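Local coordinates for beta subunit of a putative Aromatic-ring-hydroxylating dioxygenase (Novosphingobium aromaticivorans DSM 12444, PDB 3EBY), which probably serves as the beta subunit of a dioxygenase that adds both atoms of dioxygen to aromatic rings, at residues L38-L44 / V141-S145. Sequence-based numbering, arbitrary orientation. Where two conformers were deposited one is given.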
loop_
_atom_site.group_PDB
_atom_site.type_symbol
_atom_site.label_atom_id
_atom_site.label_comp_id
_atom_site.label_asym_id
_atom_site.label_seq_id
_atom_site.Cartn_x
_atom_site.Cartn_y
_atom_site.Cartn_z
ATOM N N LEU A 38 17.464 1.218 -13.475
ATOM C CA LEU A 38 16.801 2.157 -12.538
ATOM C C LEU A 38 17.808 2.817 -11.585
ATOM O O LEU A 38 17.453 3.675 -10.783
ATOM C CB LEU A 38 15.720 1.429 -11.737
ATOM C CG LEU A 38 14.713 0.646 -12.594
ATOM C CD1 LEU A 38 13.632 -0.035 -11.730
ATOM C CD2 LEU A 38 14.055 1.602 -13.629
ATOM N N PHE A 39 19.053 2.386 -11.682
ATOM C CA PHE A 39 20.152 2.907 -10.850
ATOM C C PHE A 39 21.171 3.675 -11.711
ATOM O O PHE A 39 21.273 3.464 -12.927
ATOM C CB PHE A 39 20.898 1.747 -10.180
ATOM C CG PHE A 39 20.062 0.941 -9.206
ATOM C CD1 PHE A 39 19.208 -0.052 -9.656
ATOM C CD2 PHE A 39 20.256 1.091 -7.820
ATOM C CE1 PHE A 39 18.409 -0.774 -8.731
ATOM C CE2 PHE A 39 19.535 0.315 -6.906
ATOM C CZ PHE A 39 18.625 -0.626 -7.377
ATOM N N VAL A 40 21.929 4.575 -11.081
ATOM C CA VAL A 40 23.089 5.177 -11.750
ATOM C C VAL A 40 24.175 4.098 -11.836
ATOM O O VAL A 40 24.078 3.072 -11.137
ATOM C CB VAL A 40 23.639 6.400 -10.989
ATOM C CG1 VAL A 40 22.523 7.434 -10.759
ATOM C CG2 VAL A 40 24.348 5.990 -9.634
ATOM N N ASP A 41 25.218 4.337 -12.620
ATOM C CA ASP A 41 26.294 3.323 -12.806
ATOM C C ASP A 41 27.068 3.094 -11.491
ATOM O O ASP A 41 27.338 1.940 -11.105
ATOM C CB ASP A 41 27.278 3.740 -13.893
ATOM C CG ASP A 41 26.692 3.647 -15.317
ATOM O OD1 ASP A 41 25.515 3.280 -15.470
ATOM O OD2 ASP A 41 27.412 4.048 -16.266
ATOM N N ASP A 42 27.430 4.190 -10.822
ATOM C CA ASP A 42 28.227 4.144 -9.576
ATOM C C ASP A 42 27.278 4.184 -8.360
ATOM O O ASP A 42 27.188 5.174 -7.638
ATOM C CB ASP A 42 29.201 5.316 -9.560
ATOM C CG ASP A 42 30.102 5.329 -8.324
ATOM O OD1 ASP A 42 30.217 4.291 -7.636
ATOM O OD2 ASP A 42 30.634 6.412 -8.026
ATOM N N CYS A 43 26.552 3.099 -8.194
ATOM C CA CYS A 43 25.446 3.022 -7.246
ATOM C C CYS A 43 25.788 2.112 -6.067
ATOM O O CYS A 43 26.827 1.413 -6.075
ATOM C CB CYS A 43 24.225 2.460 -7.964
ATOM S SG CYS A 43 24.450 0.754 -8.619
ATOM N N LEU A 44 24.863 2.065 -5.107
ATOM C CA LEU A 44 24.922 1.123 -3.998
ATOM C C LEU A 44 23.508 0.552 -3.742
ATOM O O LEU A 44 22.544 1.302 -3.651
ATOM C CB LEU A 44 25.464 1.797 -2.737
ATOM C CG LEU A 44 25.535 0.884 -1.489
ATOM C CD1 LEU A 44 26.612 -0.202 -1.679
ATOM C CD2 LEU A 44 25.813 1.693 -0.242
ATOM N N VAL A 141 15.081 10.152 -13.280
ATOM C CA VAL A 141 15.001 9.697 -11.874
ATOM C C VAL A 141 15.692 8.348 -11.734
ATOM O O VAL A 141 15.192 7.353 -12.218
ATOM C CB VAL A 141 13.511 9.548 -11.410
ATOM C CG1 VAL A 141 13.443 9.005 -10.033
ATOM C CG2 VAL A 141 12.785 10.905 -11.513
ATOM N N ARG A 142 16.825 8.325 -11.033
ATOM C CA ARG A 142 17.590 7.096 -10.854
ATOM C C ARG A 142 18.111 7.027 -9.408
ATOM O O ARG A 142 18.394 8.077 -8.791
ATOM C CB ARG A 142 18.770 7.040 -11.850
ATOM C CG ARG A 142 18.360 6.901 -13.342
ATOM C CD ARG A 142 19.522 6.411 -14.194
ATOM N NE ARG A 142 20.577 7.410 -14.221
ATOM C CZ ARG A 142 21.798 7.231 -14.701
ATOM N NH1 ARG A 142 22.157 6.080 -15.259
ATOM N NH2 ARG A 142 22.676 8.224 -14.609
ATOM N N LEU A 143 18.249 5.801 -8.897
ATOM C CA LEU A 143 18.796 5.563 -7.570
ATOM C C LEU A 143 20.320 5.688 -7.574
ATOM O O LEU A 143 21.003 5.046 -8.366
ATOM C CB LEU A 143 18.415 4.178 -7.061
ATOM C CG LEU A 143 16.973 3.970 -6.582
ATOM C CD1 LEU A 143 16.642 2.452 -6.400
ATOM C CD2 LEU A 143 16.723 4.780 -5.289
ATOM N N LYS A 144 20.818 6.589 -6.734
ATOM C CA LYS A 144 22.251 6.612 -6.350
ATOM C C LYS A 144 22.520 5.502 -5.301
ATOM O O LYS A 144 23.524 4.746 -5.380
ATOM C CB LYS A 144 22.623 7.979 -5.788
ATOM C CG LYS A 144 24.074 8.090 -5.297
ATOM C CD LYS A 144 25.072 7.807 -6.393
ATOM C CE LYS A 144 26.504 8.136 -5.954
ATOM N NZ LYS A 144 27.452 7.909 -7.081
ATOM N N SER A 145 21.643 5.413 -4.310
ATOM C CA SER A 145 21.736 4.334 -3.329
ATOM C C SER A 145 20.378 3.938 -2.784
ATOM O O SER A 145 19.507 4.786 -2.542
ATOM C CB SER A 145 22.661 4.714 -2.168
ATOM O OG SER A 145 22.111 5.751 -1.376
HETATM O O HOH W 1 20.453 3.896 -16.104
HETATM O O HOH W 2 29.830 7.760 -5.014
#
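Phe39 and Leu143 sit side by side in a parallel bridge between the short strand 39-40 and the start of strand 142-150 of this NTF2-like fold, their side chains on the same face. Leu143 CD1 lies over the Phe39 ring, 4.0 Å from its centroid, a CH-pi contact that brings the methyl to 3.6 Å from Phe39 CE2. Two nearly straight backbone bonds hold the bridge: Leu143 N donates to Leu38 O in the carbonyl plane, and Val40 N to Leu143 O. The chain turns at Asp41 and Asp42, the partner at Lys144, and parallel pairing resumes within the mixed sheet at Leu44 and Ser145, with Leu44 N donating to Lys144 O at 3.0 Å.

Two long side chains of the 141-145 segment fold around Val40. One face of the Arg142 guanidinium covers Val40 CA, which lies 3.7 Å from its plane, over its centre, while a water at its edge accepts from Arg142 NH1 at 2.9 Å and donates weakly to Phe39 O. The first bond of the Lys144 side chain points away from 38-44, but the bend at chi2 (59°) brings CD back against Val40 CG2. Lys144 NZ donates to Asp42 O at 2.8 Å, in the carbonyl plane, and makes a long salt bridge of 3.6 Å to Asp42 OD2.

Further out, helix 8-28 contributes Phe19 against Leu143, and Trp35 meets the Phe39 ring edge-to-face. Lys144 and Ser145 both face Arg133 of the neighbouring strand 122-135, a classic beta bulge. At the start of helix 67-79, Lys67 NZ hydrogen-bonds Phe39 O and forms a salt bridge with Asp41 OD1.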